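Local coordinates for protein putative glycosyl hydrolase (Bacteroides thetaiotaomicron VPI-5482, PDB 3K11) that is a putative glycoside hydrolase of family 88, probably hydrolysing glycosidic bonds, although its substrate has not been established, at residues L234-Y248 with K291-V303. Sequence-based numbering, arbitrary orientation. Where two conformers were deposited one is given.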
ATOM      1  N   LEU A 234      22.322 -17.483   7.947  1.00 24.19           N
ATOM      2  CA  LEU A 234      22.514 -16.998   6.592  1.00 23.62           C
ATOM      3  C   LEU A 234      21.848 -17.895   5.556  1.00 24.91           C
ATOM      4  O   LEU A 234      21.367 -17.423   4.507  1.00 23.75           O
ATOM      5  CB  LEU A 234      24.006 -16.877   6.323  1.00 25.98           C
ATOM      6  CG  LEU A 234      24.826 -15.855   7.129  1.00 21.28           C
ATOM      7  CD1 LEU A 234      26.293 -16.026   6.769  1.00 22.99           C
ATOM      8  CD2 LEU A 234      24.352 -14.375   6.891  1.00 26.32           C
ATOM      9  N   GLN A 235      21.764 -19.178   5.844  1.00 23.30           N
ATOM     10  CA  GLN A 235      21.087 -20.128   4.914  1.00 22.95           C
ATOM     11  C   GLN A 235      19.579 -19.903   4.892  1.00 23.48           C
ATOM     12  O   GLN A 235      18.934 -20.064   3.850  1.00 24.37           O
ATOM     13  CB  GLN A 235      21.478 -21.578   5.272  1.00 24.02           C
ATOM     14  CG  GLN A 235      22.889 -21.904   4.787  1.00 24.53           C
ATOM     15  CD  GLN A 235      23.379 -23.309   5.047  1.00 29.20           C
ATOM     16  OE1 GLN A 235      24.523 -23.613   4.683  1.00 24.74           O
ATOM     17  NE2 GLN A 235      22.568 -24.162   5.680  1.00 23.37           N
ATOM     18  N   PHE A 236      18.988 -19.596   6.063  1.00 22.93           N
ATOM     19  CA  PHE A 236      17.597 -19.151   6.130  1.00 22.64           C
ATOM     20  C   PHE A 236      17.456 -17.813   5.394  1.00 22.30           C
ATOM     21  O   PHE A 236      16.602 -17.638   4.536  1.00 24.40           O
ATOM     22  CB  PHE A 236      17.111 -18.924   7.578  1.00 22.45           C
ATOM     23  CG  PHE A 236      16.566 -20.151   8.270  1.00 20.00           C
ATOM     24  CD1 PHE A 236      15.267 -20.532   8.092  1.00 24.69           C
ATOM     25  CD2 PHE A 236      17.327 -20.870   9.171  1.00 22.72           C
ATOM     26  CE1 PHE A 236      14.736 -21.642   8.746  1.00 20.84           C
ATOM     27  CE2 PHE A 236      16.788 -22.003   9.821  1.00 22.92           C
ATOM     28  CZ  PHE A 236      15.503 -22.376   9.597  1.00 24.38           C
ATOM     29  N   ALA A 237      18.250 -16.832   5.782  1.00 21.47           N
ATOM     30  CA  ALA A 237      18.033 -15.465   5.238  1.00 20.75           C
ATOM     31  C   ALA A 237      18.198 -15.392   3.725  1.00 25.67           C
ATOM     32  O   ALA A 237      17.449 -14.677   3.098  1.00 23.55           O
ATOM     33  CB  ALA A 237      18.915 -14.409   5.978  1.00 23.74           C
ATOM     34  N   ASP A 238      19.143 -16.155   3.161  0.50 24.89           N
ATOM     35  CA  ASP A 238      19.360 -16.205   1.697  0.50 24.76           C
ATOM     36  C   ASP A 238      18.058 -16.443   0.979  0.50 25.09           C
ATOM     37  O   ASP A 238      17.686 -15.727   0.028  0.50 24.41           O
ATOM     38  CB  ASP A 238      20.316 -17.346   1.329  0.50 23.55           C
ATOM     39  CG  ASP A 238      20.606 -17.420  -0.173  0.50 26.84           C
ATOM     40  OD1 ASP A 238      20.985 -16.357  -0.717  0.50 25.99           O
ATOM     41  OD2 ASP A 238      20.409 -18.508  -0.779  0.50 32.56           O
ATOM     42  N   ARG A 239      17.333 -17.423   1.480  1.00 23.58           N
ATOM     43  CA  ARG A 239      16.086 -17.863   0.851  1.00 25.24           C
ATOM     44  C   ARG A 239      14.837 -17.071   1.247  1.00 26.24           C
ATOM     45  O   ARG A 239      13.964 -16.875   0.426  1.00 24.84           O
ATOM     46  CB  ARG A 239      15.839 -19.304   1.224  1.00 24.38           C
ATOM     47  CG  ARG A 239      16.936 -20.210   0.683  1.00 27.02           C
ATOM     48  CD  ARG A 239      16.731 -21.543   1.232  1.00 28.37           C
ATOM     49  NE  ARG A 239      17.554 -22.614   0.667  1.00 25.60           N
ATOM     50  CZ  ARG A 239      18.548 -23.246   1.301  1.00 24.99           C
ATOM     51  NH1 ARG A 239      19.018 -22.842   2.485  1.00 26.35           N
ATOM     52  NH2 ARG A 239      19.107 -24.280   0.699  1.00 27.22           N
HETATM   53  N   MSE A 240      14.778 -16.636   2.494  1.00 23.64           N
HETATM   54  CA  MSE A 240      13.543 -16.102   3.065  1.00 23.86           C
HETATM   55  C   MSE A 240      13.479 -14.572   3.116  1.00 25.71           C
HETATM   56  O   MSE A 240      12.355 -14.009   3.121  1.00 23.76           O
HETATM   57  CB  MSE A 240      13.288 -16.804   4.424  1.00 25.78           C
HETATM   58  CG  MSE A 240      13.185 -18.342   4.291  1.00 24.21           C
HETATM   59 SE   MSE A 240      12.473 -19.073   5.861  0.75 24.81          SE
HETATM   60  CE  MSE A 240      10.598 -18.849   5.257  1.00 25.38           C
ATOM     61  N   PHE A 241      14.633 -13.891   3.087  1.00 23.39           N
ATOM     62  CA  PHE A 241      14.645 -12.398   3.141  1.00 23.55           C
ATOM     63  C   PHE A 241      14.230 -11.888   1.785  1.00 27.39           C
ATOM     64  O   PHE A 241      14.595 -12.496   0.787  1.00 28.01           O
ATOM     65  CB  PHE A 241      16.002 -11.837   3.541  1.00 25.24           C
ATOM     66  CG  PHE A 241      15.959 -10.369   3.932  1.00 22.09           C
ATOM     67  CD1 PHE A 241      15.238  -9.947   5.043  1.00 24.91           C
ATOM     68  CD2 PHE A 241      16.676  -9.437   3.240  1.00 23.13           C
ATOM     69  CE1 PHE A 241      15.211  -8.621   5.403  1.00 25.94           C
ATOM     70  CE2 PHE A 241      16.614  -8.087   3.607  1.00 25.55           C
ATOM     71  CZ  PHE A 241      15.904  -7.701   4.660  1.00 24.76           C
ATOM     72  N   ILE A 242      13.522 -10.759   1.757  1.00 26.88           N
ATOM     73  CA  ILE A 242      13.026 -10.134   0.526  1.00 26.55           C
ATOM     74  C   ILE A 242      13.648  -8.720   0.513  1.00 26.18           C
ATOM     75  O   ILE A 242      13.089  -7.775   1.082  1.00 25.79           O
ATOM     76  CB  ILE A 242      11.513  -9.998   0.489  1.00 27.00           C
ATOM     77  CG1 ILE A 242      10.809 -11.348   0.693  1.00 26.85           C
ATOM     78  CG2 ILE A 242      11.066  -9.510  -0.918  1.00 26.09           C
ATOM     79  CD1 ILE A 242       9.375 -11.265   1.090  1.00 29.31           C
ATOM     80  N   PRO A 243      14.835  -8.581  -0.075  1.00 27.20           N
ATOM     81  CA  PRO A 243      15.545  -7.287  -0.026  1.00 28.33           C
ATOM     82  C   PRO A 243      14.776  -6.092  -0.532  1.00 28.10           C
ATOM     83  O   PRO A 243      14.925  -5.000   0.024  1.00 29.06           O
ATOM     84  CB  PRO A 243      16.816  -7.530  -0.868  1.00 30.90           C
ATOM     85  CG  PRO A 243      16.893  -8.940  -1.122  1.00 30.24           C
ATOM     86  CD  PRO A 243      15.650  -9.629  -0.711  1.00 30.13           C
ATOM     87  N   GLU A 244      13.898  -6.315  -1.505  1.00 26.01           N
ATOM     88  CA  GLU A 244      13.081  -5.234  -2.066  1.00 30.15           C
ATOM     89  C   GLU A 244      12.103  -4.665  -1.042  1.00 31.51           C
ATOM     90  O   GLU A 244      11.690  -3.521  -1.175  1.00 31.31           O
ATOM     91  CB  GLU A 244      12.285  -5.737  -3.287  1.00 35.97           C
ATOM     92  CG  GLU A 244      13.152  -6.318  -4.451  1.00 49.59           C
ATOM     93  CD  GLU A 244      13.789  -7.760  -4.225  1.00 60.94           C
ATOM     94  OE1 GLU A 244      13.460  -8.471  -3.251  1.00 38.07           O
ATOM     95  OE2 GLU A 244      14.655  -8.180  -5.051  1.00 72.50           O
ATOM     96  N   LYS A 245      11.685  -5.480  -0.062  1.00 27.53           N
ATOM     97  CA  LYS A 245      10.755  -5.066   0.986  1.00 27.43           C
ATOM     98  C   LYS A 245      11.427  -4.849   2.322  1.00 26.08           C
ATOM     99  O   LYS A 245      10.889  -4.173   3.206  1.00 26.15           O
ATOM    100  CB  LYS A 245       9.661  -6.122   1.154  1.00 28.84           C
ATOM    101  CG  LYS A 245       8.771  -6.279  -0.068  1.00 31.93           C
ATOM    102  CD  LYS A 245       7.639  -7.324   0.101  1.00 32.65           C
ATOM    103  CE  LYS A 245       6.442  -7.047  -0.925  1.00 36.57           C
ATOM    104  NZ  LYS A 245       5.367  -5.915  -0.480  1.00 33.90           N
ATOM    105  N   GLY A 246      12.584  -5.456   2.497  1.00 24.28           N
ATOM    106  CA  GLY A 246      13.201  -5.465   3.819  1.00 24.18           C
ATOM    107  C   GLY A 246      12.434  -6.300   4.817  1.00 24.98           C
ATOM    108  O   GLY A 246      12.482  -6.008   5.997  1.00 23.07           O
ATOM    109  N   LEU A 247      11.800  -7.376   4.347  1.00 24.11           N
ATOM    110  CA  LEU A 247      10.953  -8.238   5.162  1.00 21.45           C
ATOM    111  C   LEU A 247      11.261  -9.683   4.789  1.00 23.62           C
ATOM    112  O   LEU A 247      11.871  -9.954   3.751  1.00 23.55           O
ATOM    113  CB  LEU A 247       9.454  -7.939   4.869  1.00 22.42           C
ATOM    114  CG  LEU A 247       8.920  -6.536   5.086  1.00 24.14           C
ATOM    115  CD1 LEU A 247       7.427  -6.522   4.627  1.00 21.81           C
ATOM    116  CD2 LEU A 247       9.092  -6.127   6.548  1.00 23.99           C
ATOM    117  N   TYR A 248      10.800 -10.591   5.631  1.00 22.40           N
ATOM    118  CA  TYR A 248      10.916 -12.009   5.399  1.00 23.67           C
ATOM    119  C   TYR A 248       9.589 -12.633   5.035  1.00 26.22           C
ATOM    120  O   TYR A 248       8.540 -12.251   5.560  1.00 23.66           O
ATOM    121  CB  TYR A 248      11.363 -12.687   6.666  1.00 22.15           C
ATOM    122  CG  TYR A 248      12.845 -12.556   7.001  1.00 22.14           C
ATOM    123  CD1 TYR A 248      13.307 -11.504   7.769  1.00 22.04           C
ATOM    124  CD2 TYR A 248      13.767 -13.500   6.571  1.00 22.20           C
ATOM    125  CE1 TYR A 248      14.616 -11.398   8.120  1.00 22.97           C
ATOM    126  CE2 TYR A 248      15.094 -13.379   6.909  1.00 23.52           C
ATOM    127  CZ  TYR A 248      15.511 -12.343   7.688  1.00 28.43           C
ATOM    128  OH  TYR A 248      16.837 -12.253   8.020  1.00 26.35           O
ATOM    129  N   LYS A 291      27.735  -9.574   7.949  0.50 23.68           N
ATOM    130  CA  LYS A 291      26.628 -10.073   7.140  0.50 24.27           C
ATOM    131  C   LYS A 291      25.357 -10.225   7.951  0.50 24.60           C
ATOM    132  O   LYS A 291      24.252  -9.985   7.452  0.50 23.07           O
ATOM    133  CB  LYS A 291      26.992 -11.423   6.520  0.50 25.60           C
ATOM    134  CG  LYS A 291      27.918 -11.308   5.333  0.50 30.24           C
ATOM    135  CD  LYS A 291      28.031 -12.619   4.599  0.50 29.56           C
ATOM    136  CE  LYS A 291      28.940 -12.469   3.402  0.50 33.92           C
ATOM    137  NZ  LYS A 291      29.140 -13.824   2.779  0.50 38.83           N
ATOM    138  N   VAL A 292      25.514 -10.670   9.190  1.00 22.31           N
ATOM    139  CA  VAL A 292      24.374 -10.797  10.091  1.00 23.68           C
ATOM    140  C   VAL A 292      23.852  -9.421  10.467  1.00 24.06           C
ATOM    141  O   VAL A 292      22.632  -9.177  10.453  1.00 23.99           O
ATOM    142  CB  VAL A 292      24.749 -11.558  11.377  1.00 23.39           C
ATOM    143  CG1 VAL A 292      23.595 -11.578  12.391  1.00 21.83           C
ATOM    144  CG2 VAL A 292      25.148 -12.982  11.041  1.00 23.74           C
HETATM  145  N   MSE A 293      24.765  -8.516  10.771  1.00 22.40           N
HETATM  146  CA  MSE A 293      24.359  -7.149  11.116  1.00 24.91           C
HETATM  147  C   MSE A 293      23.678  -6.421   9.971  1.00 23.01           C
HETATM  148  O   MSE A 293      22.698  -5.685  10.146  1.00 24.63           O
HETATM  149  CB  MSE A 293      25.565  -6.367  11.642  1.00 25.00           C
HETATM  150  CG  MSE A 293      25.258  -4.956  12.057  1.00 25.95           C
HETATM  151 SE   MSE A 293      24.014  -4.750  13.544  0.75 22.26          SE
HETATM  152  CE  MSE A 293      25.156  -5.251  14.924  1.00 24.34           C
ATOM    153  N   ASP A 294      24.211  -6.570   8.781  1.00 24.41           N
ATOM    154  CA  ASP A 294      23.566  -6.034   7.588  1.00 24.67           C
ATOM    155  C   ASP A 294      22.132  -6.559   7.392  1.00 23.69           C
ATOM    156  O   ASP A 294      21.242  -5.782   7.062  1.00 24.69           O
ATOM    157  CB  ASP A 294      24.387  -6.365   6.344  1.00 27.17           C
ATOM    158  CG  ASP A 294      25.680  -5.549   6.243  1.00 35.11           C
ATOM    159  OD1 ASP A 294      25.893  -4.595   7.034  1.00 33.15           O
ATOM    160  OD2 ASP A 294      26.495  -5.901   5.371  1.00 35.24           O
ATOM    161  N   TYR A 295      21.926  -7.859   7.573  1.00 23.51           N
ATOM    162  CA  TYR A 295      20.584  -8.427   7.519  1.00 22.77           C
ATOM    163  C   TYR A 295      19.694  -7.837   8.574  1.00 22.52           C
ATOM    164  O   TYR A 295      18.533  -7.482   8.303  1.00 23.02           O
ATOM    165  CB  TYR A 295      20.585  -9.951   7.688  1.00 24.63           C
ATOM    166  CG  TYR A 295      20.666 -10.699   6.389  1.00 23.48           C
ATOM    167  CD1 TYR A 295      19.659 -10.604   5.454  1.00 25.57           C
ATOM    168  CD2 TYR A 295      21.749 -11.550   6.120  1.00 24.89           C
ATOM    169  CE1 TYR A 295      19.719 -11.286   4.266  1.00 28.68           C
ATOM    170  CE2 TYR A 295      21.784 -12.269   4.929  1.00 27.42           C
ATOM    171  CZ  TYR A 295      20.767 -12.106   4.009  1.00 30.29           C
ATOM    172  OH  TYR A 295      20.816 -12.820   2.840  1.00 29.09           O
ATOM    173  N   PHE A 296      20.217  -7.716   9.792  1.00 22.45           N
ATOM    174  CA  PHE A 296      19.436  -7.111  10.902  1.00 21.63           C
ATOM    175  C   PHE A 296      19.041  -5.684  10.606  1.00 24.58           C
ATOM    176  O   PHE A 296      17.866  -5.313  10.654  1.00 23.00           O
ATOM    177  CB  PHE A 296      20.266  -7.089  12.181  1.00 23.12           C
ATOM    178  CG  PHE A 296      19.528  -6.464  13.358  1.00 23.60           C
ATOM    179  CD1 PHE A 296      18.344  -7.028  13.835  1.00 23.45           C
ATOM    180  CD2 PHE A 296      19.997  -5.283  13.922  1.00 24.96           C
ATOM    181  CE1 PHE A 296      17.625  -6.411  14.862  1.00 23.06           C
ATOM    182  CE2 PHE A 296      19.301  -4.652  14.968  1.00 22.07           C
ATOM    183  CZ  PHE A 296      18.126  -5.229  15.445  1.00 24.10           C
ATOM    184  N   ARG A 297      20.020  -4.881  10.228  1.00 25.67           N
ATOM    185  CA  ARG A 297      19.726  -3.505   9.886  1.00 24.52           C
ATOM    186  C   ARG A 297      18.736  -3.316   8.728  1.00 24.09           C
ATOM    187  O   ARG A 297      17.889  -2.412   8.781  1.00 25.83           O
ATOM    188  CB  ARG A 297      21.015  -2.748   9.659  1.00 25.01           C
ATOM    189  CG  ARG A 297      21.745  -2.446  10.957  1.00 25.92           C
ATOM    190  CD  ARG A 297      23.003  -1.715  10.659  1.00 32.97           C
ATOM    191  NE  ARG A 297      23.599  -1.348  11.949  1.00 34.10           N
ATOM    192  CZ  ARG A 297      24.901  -1.311  12.204  1.00 33.79           C
ATOM    193  NH1 ARG A 297      25.799  -1.568  11.240  1.00 32.32           N
ATOM    194  NH2 ARG A 297      25.316  -1.024  13.439  1.00 29.64           N
ATOM    195  N   ALA A 298      18.826  -4.136   7.681  1.00 23.30           N
ATOM    196  CA  ALA A 298      17.896  -4.067   6.563  1.00 22.74           C
ATOM    197  C   ALA A 298      16.482  -4.444   7.015  1.00 23.07           C
ATOM    198  O   ALA A 298      15.508  -3.833   6.585  1.00 24.29           O
ATOM    199  CB  ALA A 298      18.330  -4.976   5.405  1.00 22.47           C
ATOM    200  N   HIS A 299      16.371  -5.430   7.902  1.00 21.76           N
ATOM    201  CA  HIS A 299      15.070  -5.850   8.419  1.00 21.65           C
ATOM    202  C   HIS A 299      14.447  -4.778   9.312  1.00 23.13           C
ATOM    203  O   HIS A 299      13.254  -4.480   9.234  1.00 23.78           O
ATOM    204  CB  HIS A 299      15.228  -7.164   9.181  1.00 21.97           C
ATOM    205  CG  HIS A 299      13.941  -7.882   9.430  1.00 24.32           C
ATOM    206  ND1 HIS A 299      13.800  -8.801  10.448  1.00 22.80           N
ATOM    207  CD2 HIS A 299      12.735  -7.811   8.807  1.00 23.43           C
ATOM    208  CE1 HIS A 299      12.569  -9.294  10.417  1.00 24.09           C
ATOM    209  NE2 HIS A 299      11.901  -8.715   9.432  1.00 25.43           N
ATOM    210  N   VAL A 300      15.283  -4.136  10.109  1.00 22.73           N
ATOM    211  CA  VAL A 300      14.821  -3.021  10.938  1.00 22.39           C
ATOM    212  C   VAL A 300      14.173  -1.936  10.057  1.00 22.60           C
ATOM    213  O   VAL A 300      13.059  -1.434  10.359  1.00 24.01           O
ATOM    214  CB  VAL A 300      15.933  -2.426  11.792  1.00 22.97           C
ATOM    215  CG1 VAL A 300      15.549  -1.021  12.331  1.00 21.40           C
ATOM    216  CG2 VAL A 300      16.300  -3.333  12.940  1.00 19.02           C
ATOM    217  N   ARG A 301      14.858  -1.560   8.983  0.50 24.76           N
ATOM    218  CA  ARG A 301      14.343  -0.529   8.105  0.50 23.90           C
ATOM    219  C   ARG A 301      13.016  -0.919   7.438  0.50 25.44           C
ATOM    220  O   ARG A 301      12.139  -0.069   7.272  0.50 26.49           O
ATOM    221  CB  ARG A 301      15.394  -0.136   7.058  0.50 25.29           C
ATOM    222  CG  ARG A 301      16.554   0.660   7.635  0.50 26.94           C
ATOM    223  CD  ARG A 301      17.428   1.242   6.528  0.50 28.53           C
ATOM    224  NE  ARG A 301      18.241   0.231   5.876  0.50 26.88           N
ATOM    225  CZ  ARG A 301      19.446  -0.170   6.298  0.50 25.96           C
ATOM    226  NH1 ARG A 301      20.020   0.314   7.408  0.50 30.30           N
ATOM    227  NH2 ARG A 301      20.075  -1.116   5.631  0.50 23.06           N
ATOM    228  N   GLY A 302      12.882  -2.175   7.028  1.00 24.33           N
ATOM    229  CA  GLY A 302      11.649  -2.648   6.366  1.00 26.37           C
ATOM    230  C   GLY A 302      10.486  -2.749   7.306  1.00 25.71           C
ATOM    231  O   GLY A 302       9.388  -2.369   6.963  1.00 25.75           O
ATOM    232  N   VAL A 303      10.722  -3.278   8.495  1.00 23.09           N
ATOM    233  CA  VAL A 303       9.671  -3.411   9.505  1.00 22.58           C
ATOM    234  C   VAL A 303       9.192  -2.049   9.975  1.00 24.65           C
ATOM    235  O   VAL A 303       7.979  -1.780  10.011  1.00 22.80           O
ATOM    236  CB  VAL A 303      10.115  -4.294  10.733  1.00 24.32           C
ATOM    237  CG1 VAL A 303       9.091  -4.157  11.921  1.00 24.73           C
ATOM    238  CG2 VAL A 303      10.311  -5.793  10.287  1.00 22.61           C
TER
HETATM  239  O   HOH W   1       9.045  -1.976   4.243  1.00 27.74           O
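Tyr-295 and His-299 on helix 289-304 pack against Ala-237, Phe-241 and Tyr-248, which belong to the end of helix 222-240 and the beta hairpin after it, within the (alpha/alpha)6-barrel fold of family 88 glycosyl hydrolases, in which six helical hairpins form a ring. Ring contacts dominate. Ala-237 CB sits over the centre of the Tyr-295 ring, a CH-pi contact 3.6 Å from the centroid, while Leu-234 CD2 meets that ring at its edge. The CD1-CE1 edge of Tyr-295 is turned toward a face of Phe-241 in an offset T-shaped pair with planes at 88°. A chi1 of -166°, with CG anti to the backbone N, carries the Phe-241 ring to helix 289-304, where its CZ lies 3.7 Å from Ala-298 CB. Tyr-248 in turn presents its CD1-CE1 edge to a face of His-299, CD1 coming 3.5 Å from CE1 of the imidazole, whose NE2 is hydrogen-bonded to Asn-268. A leucine in place of Tyr-295 would probably leave Ala-237 CB without its aromatic face and open a gap beside Phe-241. At the hairpin turn, where Gly-246 and Leu-247 form a G1 bulge opposite Ile-242, backbone contacts take over, and Leu-247 CD2 packs on Gly-302 and Val-303. Lacking side chains, Gly-246 and Gly-302 bring their CA atoms within 4.1 Å. The buried Gly-246 O has no conventional hydrogen-bond partner but receives CA-H...O contacts from His-299 and Gly-302. A water bridges the segments nearby, donating to Lys-245 O at 3.1 Å and to Gly-302 O at 2.8 Å.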